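Local coordinates for uncharacterized protein (Bacillus thuringiensis serovar kurstaki, PDB 4XE7) that is a bacterial actin-like protein of the ParM type, which probably polymerises into cytoskeletal filaments that help segregate plasmid DNA, at residues T114-S119 / Y159-E164. Sequence-based numbering, arbitrary orientation.
Sequences TEDKFS and YKLRGE
The ionic part of this contact lies between Asp116 and Arg162, whose salt bridge runs from OD2 of Asp116 to NH2 of Arg162 at 2.8 Å. The other carboxylate oxygen is almost as near, with OD1 of Asp116 2.9 Å from NH2 of Arg162, so NH2 alone meets both oxygens, while NH1 lies on the side of the Phe118 carbonyl. That differs from the side-by-side pairing in which two guanidinium nitrogens each meet one oxygen. The carboxylate and guanidinium planes are 23° apart, and OD2 approaches obliquely. Arg162 gets there with a folded chain: CG is anti to the backbone N (chi1 -162°), and the chain, bent at chi2 and chi3 rather than extended, leaves the guanidinium beside Asp116 and Phe118.

Asp116 opens a type I beta turn that ends at Ser119, and this turn presents both acid and backbone to the arginine. The two loops belong to the part of the actin-like fold built on the larger mixed sheet: 114-119 precedes helix 123-140, whereas 159-164 links strand 145-154 to helix 164-171, with Gly163 as N-cap. Within the first loop, Asn122 donates hydrogen bonds from ND2 to the Asp116 carbonyl and from its backbone N to Ser119 OG, tying the turn to the approach of helix 123-140.

A few weaker contacts flank the ion pair at the protein surface. CB of Phe118 lies over one face of the guanidinium, 3.5 Å from NH2 of Arg162; the aromatic ring itself leads away, toward Ile167 and Met170 of helix 164-171 and Leu127 of helix 123-140. The Phe118 carbonyl O is 3.5 Å from Arg162 NH1, a proximity without a hydrogen bond. Near the guanidinium plane, at its edge, Ser119 N is 3.9 Å from Arg162 NH2, two donors side by side. Leu161 adds a peripheral touch, its CD2 4.3 Å from OD1 of Asp116.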
ATOM      1  N   THR A 114      -7.477   9.105 -16.613  1.00 78.08           N
ATOM      2  CA  THR A 114      -7.175   9.821 -15.365  1.00 71.74           C
ATOM      3  C   THR A 114      -6.676  11.265 -15.510  1.00 64.75           C
ATOM      4  O   THR A 114      -6.047  11.623 -16.505  1.00 65.17           O
ATOM      5  CB  THR A 114      -6.128   9.042 -14.550  1.00 70.93           C
ATOM      6  OG1 THR A 114      -5.002   8.752 -15.388  1.00 73.46           O
ATOM      7  CG2 THR A 114      -6.715   7.734 -14.032  1.00 65.01           C
ATOM      8  N   GLU A 115      -6.950  12.080 -14.494  1.00 57.62           N
ATOM      9  CA  GLU A 115      -6.633  13.508 -14.539  1.00 59.84           C
ATOM     10  C   GLU A 115      -5.232  13.827 -14.033  1.00 59.94           C
ATOM     11  O   GLU A 115      -4.519  12.955 -13.539  1.00 58.80           O
ATOM     12  CB  GLU A 115      -7.650  14.311 -13.719  1.00 59.55           C
ATOM     13  CG  GLU A 115      -8.997  14.514 -14.391  1.00 59.60           C
ATOM     14  CD  GLU A 115      -9.898  15.440 -13.597  1.00 64.96           C
ATOM     15  OE1 GLU A 115     -10.965  15.835 -14.112  1.00 67.25           O
ATOM     16  OE2 GLU A 115      -9.537  15.766 -12.448  1.00 65.62           O
ATOM     17  N   ASP A 116      -4.862  15.099 -14.157  1.00 56.85           N
ATOM     18  CA  ASP A 116      -3.581  15.610 -13.682  1.00 49.48           C
ATOM     19  C   ASP A 116      -3.628  15.882 -12.179  1.00 43.63           C
ATOM     20  O   ASP A 116      -4.401  16.722 -11.730  1.00 44.16           O
ATOM     21  CB  ASP A 116      -3.222  16.888 -14.439  1.00 50.15           C
ATOM     22  CG  ASP A 116      -1.812  17.356 -14.159  1.00 55.08           C
ATOM     23  OD1 ASP A 116      -0.965  16.505 -13.815  1.00 57.20           O
ATOM     24  OD2 ASP A 116      -1.551  18.571 -14.285  1.00 54.08           O
ATOM     25  N   LYS A 117      -2.801  15.181 -11.409  1.00 44.53           N
ATOM     26  CA  LYS A 117      -2.849  15.262  -9.942  1.00 38.19           C
ATOM     27  C   LYS A 117      -2.605  16.668  -9.402  1.00 32.44           C
ATOM     28  O   LYS A 117      -3.254  17.100  -8.450  1.00 31.77           O
ATOM     29  CB  LYS A 117      -1.823  14.320  -9.319  1.00 28.23           C
ATOM     30  CG  LYS A 117      -2.259  12.882  -9.248  1.00 30.61           C
ATOM     31  CD  LYS A 117      -1.199  12.052  -8.560  1.00 37.42           C
ATOM     32  CE  LYS A 117      -1.677  10.632  -8.347  1.00 46.46           C
ATOM     33  NZ  LYS A 117      -2.101  10.010  -9.623  1.00 55.08           N
ATOM     34  N   PHE A 118      -1.673  17.392 -10.005  1.00 32.38           N
ATOM     35  CA  PHE A 118      -1.233  18.633  -9.381  1.00 39.40           C
ATOM     36  C   PHE A 118      -1.577  19.904 -10.171  1.00 42.33           C
ATOM     37  O   PHE A 118      -0.928  20.944 -10.009  1.00 36.21           O
ATOM     38  CB  PHE A 118       0.263  18.538  -9.098  1.00 38.17           C
ATOM     39  CG  PHE A 118       0.607  17.461  -8.101  1.00 41.70           C
ATOM     40  CD1 PHE A 118       1.277  16.313  -8.494  1.00 42.67           C
ATOM     41  CD2 PHE A 118       0.218  17.584  -6.777  1.00 42.50           C
ATOM     42  CE1 PHE A 118       1.577  15.321  -7.577  1.00 48.57           C
ATOM     43  CE2 PHE A 118       0.512  16.594  -5.853  1.00 47.08           C
ATOM     44  CZ  PHE A 118       1.189  15.460  -6.252  1.00 48.14           C
ATOM     45  N   SER A 119      -2.631  19.823 -10.982  1.00 42.81           N
ATOM     46  CA  SER A 119      -3.236  21.012 -11.586  1.00 47.68           C
ATOM     47  C   SER A 119      -3.829  21.878 -10.483  1.00 51.60           C
ATOM     48  O   SER A 119      -3.989  21.415  -9.354  1.00 51.21           O
ATOM     49  CB  SER A 119      -4.319  20.626 -12.592  1.00 48.05           C
ATOM     50  OG  SER A 119      -5.450  20.086 -11.928  1.00 44.93           O
ATOM     51  N   TYR A 159       5.609  13.685 -17.476  1.00 68.67           N
ATOM     52  CA  TYR A 159       6.849  14.284 -17.947  1.00 69.35           C
ATOM     53  C   TYR A 159       6.625  15.100 -19.216  1.00 74.91           C
ATOM     54  O   TYR A 159       7.460  15.925 -19.597  1.00 73.81           O
ATOM     55  CB  TYR A 159       7.897  13.199 -18.175  1.00 66.78           C
ATOM     56  CG  TYR A 159       8.464  12.677 -16.882  1.00 67.08           C
ATOM     57  CD1 TYR A 159       9.664  13.169 -16.389  1.00 67.62           C
ATOM     58  CD2 TYR A 159       7.790  11.714 -16.139  1.00 63.48           C
ATOM     59  CE1 TYR A 159      10.187  12.707 -15.198  1.00 67.53           C
ATOM     60  CE2 TYR A 159       8.307  11.245 -14.944  1.00 57.97           C
ATOM     61  CZ  TYR A 159       9.506  11.747 -14.480  1.00 61.84           C
ATOM     62  OH  TYR A 159      10.035  11.296 -13.294  1.00 64.20           O
ATOM     63  N   LYS A 160       5.489  14.867 -19.863  1.00 85.30           N
ATOM     64  CA  LYS A 160       5.085  15.665 -21.012  1.00 93.08           C
ATOM     65  C   LYS A 160       4.391  16.938 -20.533  1.00 90.31           C
ATOM     66  O   LYS A 160       4.142  17.862 -21.311  1.00 90.99           O
ATOM     67  CB  LYS A 160       4.164  14.859 -21.938  1.00 95.62           C
ATOM     68  CG  LYS A 160       4.590  14.872 -23.404  1.00 94.40           C
ATOM     69  CD  LYS A 160       4.145  13.617 -24.142  1.00 90.30           C
ATOM     70  CE  LYS A 160       4.315  13.780 -25.648  1.00 91.05           C
ATOM     71  NZ  LYS A 160       5.578  14.489 -26.003  1.00 92.29           N
ATOM     72  N   LEU A 161       4.090  16.977 -19.239  1.00 84.30           N
ATOM     73  CA  LEU A 161       3.324  18.072 -18.655  1.00 80.26           C
ATOM     74  C   LEU A 161       4.149  18.930 -17.699  1.00 83.16           C
ATOM     75  O   LEU A 161       4.042  20.157 -17.701  1.00 77.78           O
ATOM     76  CB  LEU A 161       2.094  17.531 -17.904  1.00 70.60           C
ATOM     77  CG  LEU A 161       0.804  17.079 -18.611  1.00 65.81           C
ATOM     78  CD1 LEU A 161       0.971  16.845 -20.116  1.00 66.91           C
ATOM     79  CD2 LEU A 161       0.226  15.844 -17.923  1.00 59.55           C
ATOM     80  N   ARG A 162       4.974  18.284 -16.887  1.00 87.47           N
ATOM     81  CA  ARG A 162       5.538  18.950 -15.720  1.00 87.24           C
ATOM     82  C   ARG A 162       7.050  19.153 -15.766  1.00 82.93           C
ATOM     83  O   ARG A 162       7.535  20.210 -16.166  1.00 80.30           O
ATOM     84  CB  ARG A 162       5.182  18.159 -14.460  1.00 86.37           C
ATOM     85  CG  ARG A 162       5.320  18.945 -13.170  1.00 84.50           C
ATOM     86  CD  ARG A 162       4.094  19.795 -12.941  1.00 83.09           C
ATOM     87  NE  ARG A 162       2.901  18.962 -12.848  1.00 86.89           N
ATOM     88  CZ  ARG A 162       1.668  19.431 -12.694  1.00 94.54           C
ATOM     89  NH1 ARG A 162       1.454  20.740 -12.615  1.00 93.84           N
ATOM     90  NH2 ARG A 162       0.647  18.591 -12.619  1.00101.06           N
ATOM     91  N   GLY A 163       7.782  18.129 -15.338  1.00 75.94           N
ATOM     92  CA  GLY A 163       9.191  18.263 -15.016  1.00 69.11           C
ATOM     93  C   GLY A 163       9.380  17.974 -13.536  1.00 59.59           C
ATOM     94  O   GLY A 163       8.595  18.429 -12.706  1.00 59.68           O
ATOM     95  N   GLU A 164      10.413  17.208 -13.202  1.00 56.65           N
ATOM     96  CA  GLU A 164      10.651  16.804 -11.819  1.00 54.04           C
ATOM     97  C   GLU A 164      10.849  18.010 -10.908  1.00 51.58           C
ATOM     98  O   GLU A 164      10.398  18.019  -9.764  1.00 56.13           O
ATOM     99  CB  GLU A 164      11.871  15.878 -11.732  1.00 53.87           C
ATOM    100  CG  GLU A 164      11.692  14.546 -12.468  1.00 59.89           C
ATOM    101  CD  GLU A 164      12.884  13.607 -12.319  1.00 57.14           C
ATOM    102  OE1 GLU A 164      12.844  12.494 -12.898  1.00 50.73           O
ATOM    103  OE2 GLU A 164      13.852  13.976 -11.623  1.00 57.57           O
TER